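Local atomic coordinates of putative fusidic acid resistance protein (Staphylococcus aureus, PDB entry 2YB5), a protein that confers resistance to the antibiotic fusidic acid, probably by binding elongation factor G and helping to clear it from the ribosome. Residues I98-V102 with F142-Y146; S165-L171 with K186-Y192; F170-T174 with I211-K215. One frame throughout, in Å; residues are numbered along the deposited sequence.

Contact 1: residues I98-V102 with F142-Y146; sequences IFRKV and FEGIY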
loop_
_atom_site.group_PDB
_atom_site.type_symbol
_atom_site.label_atom_id
_atom_site.label_comp_id
_atom_site.label_asym_id
_atom_site.label_seq_id
_atom_site.Cartn_x
_atom_site.Cartn_y
_atom_site.Cartn_z
ATOM N N ILE A 98 -2.360 -19.281 10.957
ATOM C CA ILE A 98 -3.142 -18.044 10.946
ATOM C C ILE A 98 -4.611 -18.353 10.645
ATOM O O ILE A 98 -5.508 -17.817 11.298
ATOM C CB ILE A 98 -2.587 -17.050 9.909
ATOM C CG1 ILE A 98 -1.225 -16.529 10.365
ATOM C CG2 ILE A 98 -3.573 -15.885 9.670
ATOM C CD1 ILE A 98 -0.422 -15.853 9.251
ATOM N N PHE A 99 -4.850 -19.228 9.669
ATOM C CA PHE A 99 -6.213 -19.630 9.302
ATOM C C PHE A 99 -6.522 -21.073 9.747
ATOM O O PHE A 99 -7.099 -21.860 8.991
ATOM C CB PHE A 99 -6.416 -19.442 7.800
ATOM C CG PHE A 99 -6.255 -18.017 7.359
ATOM C CD1 PHE A 99 -7.140 -17.046 7.798
ATOM C CD2 PHE A 99 -5.214 -17.640 6.538
ATOM C CE1 PHE A 99 -6.996 -15.734 7.407
ATOM C CE2 PHE A 99 -5.062 -16.316 6.145
ATOM C CZ PHE A 99 -5.952 -15.367 6.575
ATOM N N ARG A 100 -6.153 -21.371 10.997
ATOM C CA ARG A 100 -6.245 -22.714 11.609
ATOM C C ARG A 100 -7.617 -23.385 11.459
ATOM O O ARG A 100 -7.697 -24.601 11.294
ATOM C CB ARG A 100 -5.890 -22.599 13.106
ATOM C CG ARG A 100 -6.048 -23.865 13.950
ATOM C CD ARG A 100 -4.927 -24.854 13.721
ATOM N NE ARG A 100 -3.658 -24.352 14.258
ATOM C CZ ARG A 100 -3.248 -24.491 15.520
ATOM N NH1 ARG A 100 -3.994 -25.135 16.421
ATOM N NH2 ARG A 100 -2.076 -23.979 15.883
ATOM N N LYS A 101 -8.686 -22.599 11.533
ATOM C CA LYS A 101 -10.043 -23.151 11.461
ATOM C C LYS A 101 -10.505 -23.480 10.038
ATOM O O LYS A 101 -11.534 -24.142 9.864
ATOM C CB LYS A 101 -11.050 -22.195 12.112
ATOM C CG LYS A 101 -10.895 -22.052 13.623
ATOM C CD LYS A 101 -11.946 -21.102 14.167
ATOM C CE LYS A 101 -11.791 -20.849 15.659
ATOM N NZ LYS A 101 -12.847 -19.906 16.165
ATOM N N VAL A 102 -9.763 -23.017 9.033
ATOM C CA VAL A 102 -10.114 -23.257 7.638
ATOM C C VAL A 102 -9.513 -24.589 7.206
ATOM O O VAL A 102 -8.295 -24.740 7.156
ATOM C CB VAL A 102 -9.613 -22.108 6.731
ATOM C CG1 VAL A 102 -9.891 -22.395 5.259
ATOM C CG2 VAL A 102 -10.261 -20.795 7.151
ATOM N N PHE A 142 2.686 -11.733 12.166
ATOM C CA PHE A 142 1.664 -11.989 11.175
ATOM C C PHE A 142 0.298 -12.063 11.828
ATOM O O PHE A 142 0.126 -12.695 12.865
ATOM C CB PHE A 142 1.934 -13.297 10.420
ATOM C CG PHE A 142 3.021 -13.200 9.387
ATOM C CD1 PHE A 142 2.940 -12.273 8.348
ATOM C CD2 PHE A 142 4.101 -14.083 9.419
ATOM C CE1 PHE A 142 3.944 -12.195 7.372
ATOM C CE2 PHE A 142 5.106 -14.023 8.452
ATOM C CZ PHE A 142 5.030 -13.071 7.426
ATOM N N GLU A 143 -0.654 -11.361 11.226
ATOM C CA GLU A 143 -2.064 -11.524 11.522
ATOM C C GLU A 143 -2.769 -11.774 10.200
ATOM O O GLU A 143 -2.204 -11.537 9.129
ATOM C CB GLU A 143 -2.639 -10.275 12.195
ATOM C CG GLU A 143 -2.335 -10.197 13.681
ATOM C CD GLU A 143 -2.752 -8.884 14.303
ATOM O OE1 GLU A 143 -3.348 -8.036 13.594
ATOM O OE2 GLU A 143 -2.471 -8.703 15.506
ATOM N N GLY A 144 -3.999 -12.258 10.288
ATOM C CA GLY A 144 -4.801 -12.527 9.117
ATOM C C GLY A 144 -6.282 -12.472 9.434
ATOM O O GLY A 144 -6.716 -12.710 10.577
ATOM N N ILE A 145 -7.057 -12.156 8.408
ATOM C CA ILE A 145 -8.501 -12.104 8.495
ATOM C C ILE A 145 -9.024 -12.620 7.158
ATOM O O ILE A 145 -8.306 -12.588 6.165
ATOM C CB ILE A 145 -8.950 -10.642 8.754
ATOM C CG1 ILE A 145 -10.404 -10.577 9.210
ATOM C CG2 ILE A 145 -8.740 -9.787 7.508
ATOM C CD1 ILE A 145 -10.905 -9.146 9.472
ATOM N N TYR A 146 -10.256 -13.112 7.129
ATOM C CA TYR A 146 -10.923 -13.418 5.863
ATOM C C TYR A 146 -12.410 -13.121 5.957
ATOM O O TYR A 146 -12.953 -12.986 7.047
ATOM C CB TYR A 146 -10.703 -14.870 5.443
ATOM C CG TYR A 146 -11.420 -15.916 6.266
ATOM C CD1 TYR A 146 -12.714 -16.332 5.938
ATOM C CD2 TYR A 146 -10.796 -16.522 7.345
ATOM C CE1 TYR A 146 -13.371 -17.299 6.690
ATOM C CE2 TYR A 146 -11.438 -17.502 8.094
ATOM C CZ TYR A 146 -12.721 -17.885 7.768
ATOM O OH TYR A 146 -13.348 -18.851 8.520
#

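Contact 2: residues S165-L171 with K186-Y192; sequences SDTSLFL and KGDYICY. With ZN (zinc ion), chain C.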
loop_
_atom_site.group_PDB
_atom_site.type_symbol
_atom_site.label_atom_id
_atom_site.label_comp_id
_atom_site.label_asym_id
_atom_site.label_seq_id
_atom_site.Cartn_x
_atom_site.Cartn_y
_atom_site.Cartn_z
ATOM N N SER A 165 -12.220 2.932 -6.677
ATOM C CA SER A 165 -11.828 1.714 -7.389
ATOM C C SER A 165 -13.031 0.810 -7.643
ATOM O O SER A 165 -14.155 1.142 -7.266
ATOM C CB SER A 165 -10.765 0.944 -6.595
ATOM O OG SER A 165 -11.349 0.130 -5.599
ATOM N N ASP A 166 -12.786 -0.329 -8.287
ATOM C CA ASP A 166 -13.803 -1.366 -8.407
ATOM C C ASP A 166 -13.849 -2.083 -7.066
ATOM O O ASP A 166 -12.907 -2.790 -6.705
ATOM C CB ASP A 166 -13.473 -2.338 -9.538
ATOM C CG ASP A 166 -13.496 -1.679 -10.915
ATOM O OD1 ASP A 166 -14.354 -0.811 -11.164
ATOM O OD2 ASP A 166 -12.649 -2.044 -11.755
ATOM N N THR A 167 -14.928 -1.866 -6.317
ATOM C CA THR A 167 -15.024 -2.322 -4.941
ATOM C C THR A 167 -16.107 -3.378 -4.761
ATOM O O THR A 167 -16.996 -3.524 -5.593
ATOM C CB THR A 167 -15.326 -1.146 -3.984
ATOM O OG1 THR A 167 -16.696 -0.758 -4.117
ATOM C CG2 THR A 167 -14.414 0.054 -4.280
ATOM N N SER A 168 -16.010 -4.129 -3.674
ATOM C CA SER A 168 -17.089 -5.018 -3.257
ATOM C C SER A 168 -17.138 -5.040 -1.749
ATOM O O SER A 168 -16.160 -4.689 -1.070
ATOM C CB SER A 168 -16.870 -6.438 -3.750
ATOM O OG SER A 168 -16.745 -6.478 -5.154
ATOM N N LEU A 169 -18.274 -5.484 -1.231
ATOM C CA LEU A 169 -18.495 -5.498 0.198
ATOM C C LEU A 169 -17.773 -6.695 0.792
ATOM O O LEU A 169 -18.060 -7.842 0.440
ATOM C CB LEU A 169 -19.992 -5.564 0.515
ATOM C CG LEU A 169 -20.374 -5.560 1.994
ATOM C CD1 LEU A 169 -19.819 -4.324 2.706
ATOM C CD2 LEU A 169 -21.907 -5.643 2.139
ATOM N N PHE A 170 -16.833 -6.410 1.688
ATOM C CA PHE A 170 -16.103 -7.442 2.413
ATOM C C PHE A 170 -16.757 -7.610 3.780
ATOM O O PHE A 170 -16.724 -6.692 4.596
ATOM C CB PHE A 170 -14.635 -7.032 2.572
ATOM C CG PHE A 170 -13.813 -7.997 3.383
ATOM C CD1 PHE A 170 -13.792 -7.930 4.774
ATOM C CD2 PHE A 170 -13.021 -8.959 2.755
ATOM C CE1 PHE A 170 -12.996 -8.823 5.525
ATOM C CE2 PHE A 170 -12.239 -9.848 3.498
ATOM C CZ PHE A 170 -12.233 -9.786 4.875
ATOM N N LEU A 171 -17.335 -8.784 4.024
ATOM C CA LEU A 171 -17.994 -9.079 5.286
ATOM C C LEU A 171 -17.177 -10.053 6.120
ATOM O O LEU A 171 -16.891 -11.169 5.690
ATOM C CB LEU A 171 -19.393 -9.655 5.036
ATOM C CG LEU A 171 -20.414 -8.641 4.505
ATOM C CD1 LEU A 171 -21.793 -9.271 4.402
ATOM C CD2 LEU A 171 -20.449 -7.425 5.379
ATOM N N LYS A 186 -19.780 -7.675 10.129
ATOM C CA LYS A 186 -19.131 -6.375 10.055
ATOM C C LYS A 186 -18.235 -6.303 8.835
ATOM O O LYS A 186 -17.548 -7.262 8.481
ATOM C CB LYS A 186 -18.341 -6.083 11.330
ATOM C CG LYS A 186 -19.203 -5.450 12.406
ATOM C CD LYS A 186 -18.458 -5.227 13.713
ATOM C CE LYS A 186 -19.337 -4.455 14.707
ATOM N NZ LYS A 186 -19.187 -4.948 16.105
ATOM N N GLY A 187 -18.240 -5.157 8.183
ATOM C CA GLY A 187 -17.473 -5.026 6.977
ATOM C C GLY A 187 -17.602 -3.689 6.318
ATOM O O GLY A 187 -18.211 -2.760 6.859
ATOM N N ASP A 188 -17.005 -3.595 5.141
ATOM C CA ASP A 188 -17.132 -2.412 4.325
ATOM C C ASP A 188 -16.688 -2.690 2.902
ATOM O O ASP A 188 -16.187 -3.772 2.596
ATOM C CB ASP A 188 -16.332 -1.246 4.922
ATOM C CG ASP A 188 -17.044 0.093 4.758
ATOM O OD1 ASP A 188 -17.846 0.245 3.812
ATOM O OD2 ASP A 188 -16.786 1.007 5.567
ATOM N N TYR A 189 -16.897 -1.708 2.036
ATOM C CA TYR A 189 -16.475 -1.803 0.648
ATOM C C TYR A 189 -14.969 -1.562 0.512
ATOM O O TYR A 189 -14.448 -0.565 0.994
ATOM C CB TYR A 189 -17.278 -0.830 -0.234
ATOM C CG TYR A 189 -18.706 -1.323 -0.480
ATOM C CD1 TYR A 189 -19.724 -1.067 0.437
ATOM C CD2 TYR A 189 -19.025 -2.068 -1.614
ATOM C CE1 TYR A 189 -21.022 -1.525 0.227
ATOM C CE2 TYR A 189 -20.328 -2.530 -1.834
ATOM C CZ TYR A 189 -21.315 -2.256 -0.909
ATOM O OH TYR A 189 -22.595 -2.712 -1.124
ATOM N N ILE A 190 -14.296 -2.500 -0.154
ATOM C CA ILE A 190 -12.870 -2.419 -0.416
ATOM C C ILE A 190 -12.555 -2.835 -1.856
ATOM O O ILE A 190 -13.398 -3.420 -2.545
ATOM C CB ILE A 190 -12.055 -3.315 0.547
ATOM C CG1 ILE A 190 -12.436 -4.796 0.370
ATOM C CG2 ILE A 190 -12.233 -2.856 1.993
ATOM C CD1 ILE A 190 -11.632 -5.768 1.257
ATOM N N CYS A 191 -11.327 -2.552 -2.283
ATOM C CA CYS A 191 -10.861 -2.917 -3.614
ATOM C C CYS A 191 -11.034 -4.423 -3.796
ATOM O O CYS A 191 -10.584 -5.208 -2.971
ATOM C CB CYS A 191 -9.392 -2.539 -3.797
ATOM S SG CYS A 191 -8.952 -0.728 -3.739
ATOM N N TYR A 192 -11.713 -4.825 -4.865
ATOM C CA TYR A 192 -11.819 -6.234 -5.188
ATOM C C TYR A 192 -10.428 -6.847 -5.390
ATOM O O TYR A 192 -10.147 -7.954 -4.928
ATOM C CB TYR A 192 -12.633 -6.438 -6.460
ATOM C CG TYR A 192 -12.966 -7.889 -6.672
ATOM C CD1 TYR A 192 -13.928 -8.507 -5.884
ATOM C CD2 TYR A 192 -12.294 -8.658 -7.623
ATOM C CE1 TYR A 192 -14.233 -9.849 -6.044
ATOM C CE2 TYR A 192 -12.597 -9.997 -7.795
ATOM C CZ TYR A 192 -13.567 -10.587 -6.994
ATOM O OH TYR A 192 -13.906 -11.908 -7.139
HETATM ZN ZN ZN C . -8.172 -0.153 -1.847
#

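Contact 3: residues F170-T174 with I211-K215; sequences FLNKT and IVKIK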
loop_
_atom_site.group_PDB
_atom_site.type_symbol
_atom_site.label_atom_id
_atom_site.label_comp_id
_atom_site.label_asym_id
_atom_site.label_seq_id
_atom_site.Cartn_x
_atom_site.Cartn_y
_atom_site.Cartn_z
ATOM N N PHE A 170 -16.833 -6.410 1.688
ATOM C CA PHE A 170 -16.103 -7.442 2.413
ATOM C C PHE A 170 -16.757 -7.610 3.780
ATOM O O PHE A 170 -16.724 -6.692 4.596
ATOM C CB PHE A 170 -14.635 -7.032 2.572
ATOM C CG PHE A 170 -13.813 -7.997 3.383
ATOM C CD1 PHE A 170 -13.792 -7.930 4.774
ATOM C CD2 PHE A 170 -13.021 -8.959 2.755
ATOM C CE1 PHE A 170 -12.996 -8.823 5.525
ATOM C CE2 PHE A 170 -12.239 -9.848 3.498
ATOM C CZ PHE A 170 -12.233 -9.786 4.875
ATOM N N LEU A 171 -17.335 -8.784 4.024
ATOM C CA LEU A 171 -17.994 -9.079 5.286
ATOM C C LEU A 171 -17.177 -10.053 6.120
ATOM O O LEU A 171 -16.891 -11.169 5.690
ATOM C CB LEU A 171 -19.393 -9.655 5.036
ATOM C CG LEU A 171 -20.414 -8.641 4.505
ATOM C CD1 LEU A 171 -21.793 -9.271 4.402
ATOM C CD2 LEU A 171 -20.449 -7.425 5.379
ATOM N N ASN A 172 -16.796 -9.605 7.308
ATOM C CA ASN A 172 -16.133 -10.448 8.282
ATOM C C ASN A 172 -17.221 -11.103 9.127
ATOM O O ASN A 172 -18.315 -10.557 9.248
ATOM C CB ASN A 172 -15.187 -9.609 9.151
ATOM C CG ASN A 172 -14.340 -10.454 10.079
ATOM O OD1 ASN A 172 -13.902 -11.549 9.724
ATOM N ND2 ASN A 172 -14.106 -9.949 11.280
ATOM N N LYS A 173 -16.930 -12.267 9.696
ATOM C CA LYS A 173 -17.911 -12.987 10.518
ATOM C C LYS A 173 -18.170 -12.255 11.839
ATOM O O LYS A 173 -19.315 -11.920 12.143
ATOM C CB LYS A 173 -17.446 -14.428 10.786
ATOM N N THR A 174 -17.105 -12.027 12.609
ATOM C CA THR A 174 -17.158 -11.272 13.877
ATOM C C THR A 174 -18.016 -11.964 14.937
ATOM O O THR A 174 -17.663 -11.982 16.119
ATOM C CB THR A 174 -17.651 -9.816 13.666
ATOM O OG1 THR A 174 -16.833 -9.169 12.679
ATOM C CG2 THR A 174 -17.590 -9.018 14.972
ATOM N N ILE A 211 -9.307 -3.005 10.058
ATOM C CA ILE A 211 -9.368 -4.295 10.758
ATOM C C ILE A 211 -10.060 -4.131 12.107
ATOM O O ILE A 211 -10.993 -4.870 12.411
ATOM C CB ILE A 211 -7.974 -4.920 10.964
ATOM C CG1 ILE A 211 -7.342 -5.309 9.628
ATOM C CG2 ILE A 211 -8.046 -6.179 11.851
ATOM C CD1 ILE A 211 -8.009 -6.436 8.930
ATOM N N VAL A 212 -9.616 -3.140 12.883
ATOM C CA VAL A 212 -10.162 -2.845 14.212
ATOM C C VAL A 212 -11.677 -2.647 14.207
ATOM O O VAL A 212 -12.362 -3.091 15.119
ATOM C CB VAL A 212 -9.486 -1.586 14.828
ATOM C CG1 VAL A 212 -10.338 -0.978 15.971
ATOM C CG2 VAL A 212 -8.102 -1.931 15.332
ATOM N N LYS A 213 -12.192 -1.990 13.177
ATOM C CA LYS A 213 -13.611 -1.655 13.110
ATOM C C LYS A 213 -14.498 -2.826 12.694
ATOM O O LYS A 213 -15.703 -2.810 12.942
ATOM C CB LYS A 213 -13.814 -0.476 12.170
ATOM C CG LYS A 213 -13.227 0.813 12.731
ATOM C CD LYS A 213 -13.100 1.896 11.667
ATOM C CE LYS A 213 -12.687 3.228 12.289
ATOM N NZ LYS A 213 -13.778 3.830 13.118
ATOM N N ILE A 214 -13.918 -3.845 12.070
ATOM C CA ILE A 214 -14.710 -4.998 11.635
ATOM C C ILE A 214 -14.387 -6.306 12.368
ATOM O O ILE A 214 -15.086 -7.297 12.177
ATOM C CB ILE A 214 -14.601 -5.216 10.098
ATOM C CG1 ILE A 214 -13.213 -5.729 9.714
ATOM C CG2 ILE A 214 -14.909 -3.909 9.352
ATOM C CD1 ILE A 214 -13.086 -6.108 8.254
ATOM N N LYS A 215 -13.350 -6.309 13.208
ATOM C CA LYS A 215 -12.804 -7.562 13.783
ATOM C C LYS A 215 -13.647 -8.066 14.959
ATOM O O LYS A 215 -14.716 -7.522 15.259
ATOM C CB LYS A 215 -11.345 -7.360 14.232
ATOM C CG LYS A 215 -10.482 -8.629 14.302
ATOM C CD LYS A 215 -9.161 -8.365 15.035
ATOM C CE LYS A 215 -8.181 -9.544 14.938
ATOM N NZ LYS A 215 -7.444 -9.610 13.634
#

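Contact 1: residues I98-V102 with F142-Y146
The hollow in this contact is Gly144, and two bumps settle over it: the CG2 methyl of Ile98 and the ring of Phe99. With no side chain on the glycine, both come down on the strand backbone, Ile98 CG2 to 3.6 Å from Gly144 CA. The two branches of Ile98 divide the work. With CG2 anti to the backbone N, that methyl is directed at the glycine, while CG1, beside the backbone N, branches off and carries CD1 to Phe142 CB, 3.7 Å off. The same CG2 also lies over the centre of one face of the Phe99 ring, 3.8 Å above its plane, and so fills the angle between ring and strand.

Phe99, the first residue beyond helix 92-98, turns an edge of its ring to the strand, where Ile145 O lies near the ring plane, 3.6 Å from Phe99 CE1. Beyond it, the side chains of Phe99 and Tyr146 run past each other in opposite directions, their ring planes turned by 67° in an oblique pairing. A type I turn from Phe99 to Val102 then brings Val102 CG2 to 3.6 Å from Tyr146 CE2.

No hydrogen bond crosses; complementary shape joins the end of helix 92-98 to one face of strand 142-149. Tyr132 of strand 130-136 meets both Phe99 and Tyr146 there, while Ile145 faces helix 204-214.

Contact 2: residues S165-L171 with K186-Y192
Strands 167-171 and 186-191 pair antiparallel, their N-to-C directions at 142° over these segments, Ser168 with Ile190 and Phe170 with Asp188 forming the hydrogen-bonded pairs and Leu169 facing Tyr189 in a non-hydrogen-bonded one. The ladder runs from Asp188 N to Phe170 O, the longest bond at 3.2 Å, to the nearly straight link from Tyr192 N to Asp166 O (176°), which carries the pairing past the corner of the chain at Asp166.

On one face, Leu169 lies over the ring of Tyr189 in a CH-pi contact: its CB sits 4.0 Å from the ring centroid, over the face and displaced toward the rim. Leu169 CD1 continues along the neighbouring strand to Asp188 C, 3.5 Å away. Thr167 meets the same tyrosine at about a right angle, and its OG1 is hydrogen-bonded to Val154 O.

The other face carries Ser168, Phe170 and Ile190. Ile190 CG1 stands between the backbone N and the carbonyl carbon (chi1 62°), a torsion that swings CD1 across to Phe170 CB at 3.5 Å. Ser168 OG approaches Tyr192 CD1 but has its hydrogen bond with Ser150 O. Phe210 of helix 204-214 packs against Ile190 and Asp188.

At the far end, Cys191 SG binds zinc at 2.1 Å, together with Cys158, Cys161 and Cys197, in a site consistent with a treble-clef zinc finger. Ser165 OG lies 3.2 Å from Cys191 SG, while its own weak hydrogen bond goes to Asp166 O. The chemistry thus implies a metal ligand whose backbone is set by the sheet: the bonds at Ile190 O and Tyr192 N bracket Cys191 and hold its position in the chain.

Contact 3: residues F170-T174 with I211-K215
Ile214 O, at the C-terminal end of helix 204-214, is gripped by two side chains from the end of strand 167-172 and just beyond, tying the last helix of the chain to the antiparallel sheet of what is probably a treble-clef zinc-finger domain. Thr174 OG1 donates the shorter bond, 2.6 Å to Ile214 O. Asn172 ND2 gives the second, 3.0 Å to the same oxygen. The two donors approach differently: the threonine hydroxyl comes in with a C=O...O angle of 158°, tilted only modestly from the carbonyl plane, whereas the amide nitrogen stands well above that plane. Seen from the asparagine, however, the bond is almost straight at 174°, and Ile214 O lies in the plane of the amide, so an N-H is aimed squarely at it. A carbonyl at a helix C-terminus has no following turn to supply backbone donors, and these two side chains take their place.

Beneath the polar pair the packing turns apolar. Ile214 CD1 reaches the Phe170 ring, 3.9 Å from Phe170 CE1, the two side chains crossing at about a right angle. Ile145 of strand 142-149 packs on Ile214 and continues this apolar layer; it also touches Asn172. Farther out the two branches of Thr174 part company: OG1, anti to the carbonyl carbon (chi1 -55°), is turned to Ile214 O, and methyl CG2 rests 3.3 Å from Lys215 O.

In the fold
The three contacts share one antiparallel sheet, in which strand 167-172 lies between strands 142-149 and 186-191. Contacts 2 and 3 have Phe170 and Leu171 in common, their centres about 11 Å apart, and Asn172 N probably bonds to Lys186 O, 2.7 Å away, extending the strand pairing into contact 3. Contact 1, its centre about 13 Å from that of contact 3, meets both others through Phe170, whose CZ is 3.5 Å from Tyr146 C. Ile145 and Ile211 bring strand and helix together nearby. Zinc belongs to contact 2 through Cys191; the side chains of Phe170 and Ile145 are about 10 and 13 Å from it.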